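Local atomic coordinates of toluene, o-xylene monooxygenase oxygenase subunit (Pseudomonas stutzeri, PDB entry 2INC), a protein that forms a helical subunit of the oxygenase component of a toluene, o-xylene monooxygenase, which probably hydroxylates these aromatic substrates. Residues 83-94 with 154-165. Sequence-based numbering, arbitrary orientation.
Sequences QDGQESYVQGLF and DHLRWLTHTAYR
Glu-87 OE1 is gripped twice by Arg-157 in a side-on salt bridge, from NE at 2.7 Å and from NH1 at 2.8 Å. Both donors hold it in the guanidinium plane, but the carboxylate is turned 81° from that plane; NE meets OE1 from above the carboxylate plane and NH1 nearly along the C-O axis. His-161 brings its ring edge to the same oxygen, CE1 lying 2.9 Å from Glu-87 OE1. Water 2 donates to Glu-87 OE2 and to Arg-157 O. With CG opposite its backbone N (chi1 -176°) and an extended chain, Arg-157 bridges segments 83-94 and 154-165, whose axes run at 12° and come within 12.3 Å in the helical bundle of this ferritin-clan hydroxylase family. Its NH2 reaches on to Asp-253 of helix 241-268, which also binds Gln-83 NE2; that amide gives a weak bond to Asp-154 OD2, itself hydrogen-bonded to Tyr-79 OH. A leucine in place of Arg-157 would probably leave the buried Glu-87 carboxylate and Asp-253 without their shared cationic mate. Farther along, the Phe-94 ring lies nearly parallel to Tyr-164 but slid aside, centroids 5.1 Å apart, while Val-90 CG1 and Arg-165 CD lie over its opposite faces, each toward the rim, the latter a CH-pi contact.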
loop_
_atom_site.group_PDB
_atom_site.type_symbol
_atom_site.label_atom_id
_atom_site.label_comp_id
_atom_site.label_asym_id
_atom_site.label_seq_id
_atom_site.Cartn_x
_atom_site.Cartn_y
_atom_site.Cartn_z
ATOM N N GLN B 83 11.334 -9.240 9.646
ATOM C CA GLN B 83 12.768 -9.137 9.369
ATOM C C GLN B 83 13.239 -7.795 8.829
ATOM O O GLN B 83 14.395 -7.420 9.024
ATOM C CB GLN B 83 13.238 -10.271 8.479
ATOM C CG GLN B 83 13.106 -11.632 9.111
ATOM C CD GLN B 83 13.968 -11.826 10.342
ATOM O OE1 GLN B 83 13.690 -11.271 11.397
ATOM N NE2 GLN B 83 14.977 -12.685 10.238
ATOM N N ASP B 84 12.361 -7.054 8.160
ATOM C CA ASP B 84 12.692 -5.675 7.872
ATOM C C ASP B 84 12.834 -4.870 9.178
ATOM O O ASP B 84 13.705 -4.030 9.273
ATOM C CB ASP B 84 11.652 -5.056 6.944
ATOM C CG ASP B 84 12.039 -3.704 6.476
ATOM O OD1 ASP B 84 13.096 -3.557 5.784
ATOM O OD2 ASP B 84 11.258 -2.790 6.762
ATOM N N GLY B 85 12.006 -5.117 10.202
ATOM C CA GLY B 85 12.253 -4.418 11.503
ATOM C C GLY B 85 13.606 -4.789 12.114
ATOM O O GLY B 85 14.419 -3.928 12.461
ATOM N N GLN B 86 13.889 -6.079 12.194
ATOM C CA GLN B 86 15.167 -6.582 12.718
ATOM C C GLN B 86 16.368 -6.121 11.910
ATOM O O GLN B 86 17.441 -5.868 12.495
ATOM C CB GLN B 86 15.118 -8.117 12.776
ATOM C CG GLN B 86 14.100 -8.600 13.832
ATOM C CD GLN B 86 14.493 -8.159 15.253
ATOM O OE1 GLN B 86 15.617 -8.416 15.706
ATOM N NE2 GLN B 86 13.569 -7.496 15.953
ATOM N N GLU B 87 16.237 -6.030 10.582
ATOM C CA GLU B 87 17.347 -5.491 9.774
ATOM C C GLU B 87 17.505 -3.995 9.923
ATOM O O GLU B 87 18.605 -3.510 9.724
ATOM C CB GLU B 87 17.239 -5.808 8.279
ATOM C CG GLU B 87 17.591 -7.236 7.921
ATOM C CD GLU B 87 19.046 -7.656 8.314
ATOM O OE1 GLU B 87 19.258 -8.078 9.474
ATOM O OE2 GLU B 87 19.958 -7.588 7.433
ATOM N N SER B 88 16.413 -3.257 10.223
ATOM C CA SER B 88 16.556 -1.809 10.504
ATOM C C SER B 88 17.398 -1.686 11.756
ATOM O O SER B 88 18.183 -0.771 11.887
ATOM C CB SER B 88 15.197 -1.166 10.763
ATOM O OG SER B 88 14.440 -1.133 9.562
ATOM N N TYR B 89 17.195 -2.598 12.705
ATOM C CA TYR B 89 18.000 -2.593 13.905
ATOM C C TYR B 89 19.486 -2.929 13.645
ATOM O O TYR B 89 20.387 -2.176 14.027
ATOM C CB TYR B 89 17.378 -3.520 14.942
ATOM C CG TYR B 89 18.257 -3.808 16.130
ATOM C CD1 TYR B 89 18.626 -2.791 17.029
ATOM C CD2 TYR B 89 18.702 -5.085 16.383
ATOM C CE1 TYR B 89 19.455 -3.057 18.108
ATOM C CE2 TYR B 89 19.545 -5.353 17.445
ATOM C CZ TYR B 89 19.901 -4.323 18.315
ATOM O OH TYR B 89 20.685 -4.571 19.411
ATOM N N VAL B 90 19.755 -4.049 13.014
ATOM C CA VAL B 90 21.139 -4.431 12.742
ATOM C C VAL B 90 21.832 -3.436 11.850
ATOM O O VAL B 90 22.977 -3.055 12.116
ATOM C CB VAL B 90 21.209 -5.874 12.146
ATOM C CG1 VAL B 90 22.622 -6.169 11.643
ATOM C CG2 VAL B 90 20.799 -6.838 13.199
ATOM N N GLN B 91 21.157 -2.965 10.818
ATOM C CA GLN B 91 21.812 -2.038 9.914
ATOM C C GLN B 91 22.033 -0.683 10.618
ATOM O O GLN B 91 23.050 -0.047 10.391
ATOM C CB GLN B 91 21.133 -1.948 8.523
ATOM C CG GLN B 91 20.790 -3.375 7.888
ATOM C CD GLN B 91 22.007 -4.238 7.364
ATOM O OE1 GLN B 91 22.885 -3.743 6.647
ATOM N NE2 GLN B 91 22.032 -5.533 7.721
ATOM N N GLY B 92 21.151 -0.310 11.547
ATOM C CA GLY B 92 21.422 0.841 12.347
ATOM C C GLY B 92 22.674 0.668 13.182
ATOM O O GLY B 92 23.487 1.592 13.248
ATOM N N LEU B 93 22.804 -0.479 13.868
ATOM C CA LEU B 93 24.017 -0.790 14.643
ATOM C C LEU B 93 25.235 -0.668 13.805
ATOM O O LEU B 93 26.200 -0.033 14.220
ATOM C CB LEU B 93 24.039 -2.206 15.186
ATOM C CG LEU B 93 23.218 -2.372 16.455
ATOM C CD1 LEU B 93 23.161 -3.864 16.902
ATOM C CD2 LEU B 93 23.801 -1.444 17.554
ATOM N N PHE B 94 25.224 -1.297 12.641
ATOM C CA PHE B 94 26.384 -1.201 11.744
ATOM C C PHE B 94 26.677 0.261 11.417
ATOM O O PHE B 94 27.838 0.690 11.402
ATOM C CB PHE B 94 26.126 -1.950 10.448
ATOM C CG PHE B 94 26.096 -3.479 10.597
ATOM C CD1 PHE B 94 25.802 -4.273 9.483
ATOM C CD2 PHE B 94 26.351 -4.096 11.820
ATOM C CE1 PHE B 94 25.769 -5.634 9.571
ATOM C CE2 PHE B 94 26.308 -5.513 11.929
ATOM C CZ PHE B 94 26.041 -6.263 10.785
ATOM N N ASP B 154 16.840 -16.970 6.897
ATOM C CA ASP B 154 17.629 -16.532 8.077
ATOM C C ASP B 154 19.085 -16.933 8.012
ATOM O O ASP B 154 19.950 -16.151 8.409
ATOM C CB ASP B 154 17.043 -17.102 9.359
ATOM C CG ASP B 154 15.648 -16.572 9.646
ATOM O OD1 ASP B 154 14.929 -17.244 10.434
ATOM O OD2 ASP B 154 15.235 -15.503 9.099
ATOM N N HIS B 155 19.404 -18.145 7.567
ATOM C CA HIS B 155 20.809 -18.517 7.549
ATOM C C HIS B 155 21.514 -17.668 6.496
ATOM O O HIS B 155 22.674 -17.310 6.679
ATOM C CB HIS B 155 21.007 -20.009 7.152
ATOM C CG HIS B 155 20.489 -21.021 8.168
ATOM N ND1 HIS B 155 20.594 -20.877 9.538
ATOM C CD2 HIS B 155 19.872 -22.203 7.976
ATOM C CE1 HIS B 155 20.065 -21.922 10.143
ATOM N NE2 HIS B 155 19.629 -22.749 9.218
ATOM N N LEU B 156 20.812 -17.320 5.425
ATOM C CA LEU B 156 21.409 -16.399 4.411
ATOM C C LEU B 156 21.643 -14.992 5.005
ATOM O O LEU B 156 22.650 -14.329 4.746
ATOM C CB LEU B 156 20.485 -16.291 3.200
ATOM C CG LEU B 156 20.887 -15.269 2.079
ATOM C CD1 LEU B 156 22.368 -15.459 1.700
ATOM C CD2 LEU B 156 19.997 -15.284 0.832
ATOM N N ARG B 157 20.715 -14.583 5.853
ATOM C CA ARG B 157 20.832 -13.313 6.561
ATOM C C ARG B 157 22.102 -13.350 7.417
ATOM O O ARG B 157 22.872 -12.382 7.423
ATOM C CB ARG B 157 19.613 -13.182 7.467
ATOM C CG ARG B 157 19.568 -11.846 8.205
ATOM C CD ARG B 157 18.603 -11.925 9.318
ATOM N NE ARG B 157 18.563 -10.628 10.041
ATOM C CZ ARG B 157 18.294 -10.471 11.343
ATOM N NH1 ARG B 157 18.319 -9.240 11.875
ATOM N NH2 ARG B 157 18.003 -11.496 12.129
ATOM N N TRP B 158 22.362 -14.462 8.121
ATOM C CA TRP B 158 23.552 -14.488 8.989
ATOM C C TRP B 158 24.831 -14.454 8.155
ATOM O O TRP B 158 25.803 -13.725 8.465
ATOM C CB TRP B 158 23.578 -15.728 9.885
ATOM C CG TRP B 158 22.457 -15.956 10.743
ATOM C CD1 TRP B 158 21.418 -15.105 11.013
ATOM C CD2 TRP B 158 22.237 -17.128 11.537
ATOM N NE1 TRP B 158 20.550 -15.702 11.923
ATOM C CE2 TRP B 158 21.021 -16.953 12.220
ATOM C CE3 TRP B 158 22.923 -18.364 11.681
ATOM C CZ2 TRP B 158 20.502 -17.912 13.071
ATOM C CZ3 TRP B 158 22.388 -19.332 12.525
ATOM C CH2 TRP B 158 21.183 -19.098 13.214
ATOM N N LEU B 159 24.861 -15.245 7.083
ATOM C CA LEU B 159 25.977 -15.184 6.146
ATOM C C LEU B 159 26.189 -13.736 5.682
ATOM O O LEU B 159 27.335 -13.269 5.628
ATOM C CB LEU B 159 25.751 -16.103 4.933
ATOM C CG LEU B 159 26.500 -15.923 3.602
ATOM C CD1 LEU B 159 27.966 -16.214 3.800
ATOM C CD2 LEU B 159 25.923 -16.897 2.605
ATOM N N THR B 160 25.096 -13.030 5.373
ATOM C CA THR B 160 25.201 -11.690 4.795
ATOM C C THR B 160 25.798 -10.691 5.819
ATOM O O THR B 160 26.688 -9.885 5.468
ATOM C CB THR B 160 23.840 -11.279 4.221
ATOM O OG1 THR B 160 23.448 -12.239 3.205
ATOM C CG2 THR B 160 23.860 -9.875 3.647
ATOM N N HIS B 161 25.353 -10.755 7.069
ATOM C CA HIS B 161 25.932 -9.923 8.144
ATOM C C HIS B 161 27.423 -10.193 8.218
ATOM O O HIS B 161 28.246 -9.269 8.366
ATOM C CB HIS B 161 25.414 -10.304 9.555
ATOM C CG HIS B 161 23.943 -10.129 9.792
ATOM N ND1 HIS B 161 23.183 -9.129 9.204
ATOM C CD2 HIS B 161 23.115 -10.770 10.664
ATOM C CE1 HIS B 161 21.950 -9.176 9.693
ATOM N NE2 HIS B 161 21.884 -10.162 10.574
ATOM N N THR B 162 27.794 -11.473 8.208
ATOM C CA THR B 162 29.184 -11.875 8.369
ATOM C C THR B 162 30.016 -11.366 7.173
ATOM O O THR B 162 31.086 -10.828 7.351
ATOM C CB THR B 162 29.305 -13.446 8.436
ATOM O OG1 THR B 162 28.395 -13.926 9.426
ATOM C CG2 THR B 162 30.705 -13.829 8.863
ATOM N N ALA B 163 29.494 -11.509 5.969
ATOM C CA ALA B 163 30.156 -10.948 4.754
ATOM C C ALA B 163 30.398 -9.420 4.889
ATOM O O ALA B 163 31.491 -8.915 4.607
ATOM C CB ALA B 163 29.338 -11.234 3.527
ATOM N N TYR B 164 29.380 -8.688 5.341
ATOM C CA TYR B 164 29.473 -7.240 5.481
ATOM C C TYR B 164 30.545 -6.835 6.496
ATOM O O TYR B 164 31.473 -6.019 6.214
ATOM C CB TYR B 164 28.074 -6.716 5.966
ATOM C CG TYR B 164 28.062 -5.191 6.057
ATOM C CD1 TYR B 164 27.616 -4.444 4.994
ATOM C CD2 TYR B 164 28.491 -4.519 7.228
ATOM C CE1 TYR B 164 27.590 -3.064 5.021
ATOM C CE2 TYR B 164 28.478 -3.098 7.283
ATOM C CZ TYR B 164 28.014 -2.395 6.146
ATOM O OH TYR B 164 27.983 -0.999 6.099
ATOM N N ARG B 165 30.455 -7.425 7.667
ATOM C CA ARG B 165 31.426 -7.131 8.720
ATOM C C ARG B 165 32.831 -7.537 8.360
ATOM O O ARG B 165 33.764 -6.864 8.757
ATOM C CB ARG B 165 31.070 -7.801 10.010
ATOM C CG ARG B 165 29.784 -7.190 10.591
ATOM C CD ARG B 165 30.122 -5.790 11.160
ATOM N NE ARG B 165 31.079 -5.932 12.277
ATOM C CZ ARG B 165 32.073 -5.070 12.546
ATOM N NH1 ARG B 165 32.867 -5.281 13.601
ATOM N NH2 ARG B 165 32.265 -3.990 11.761
HETATM O O HOH W 1 17.274 -10.181 14.793
HETATM O O HOH W 2 21.717 -9.482 6.373
#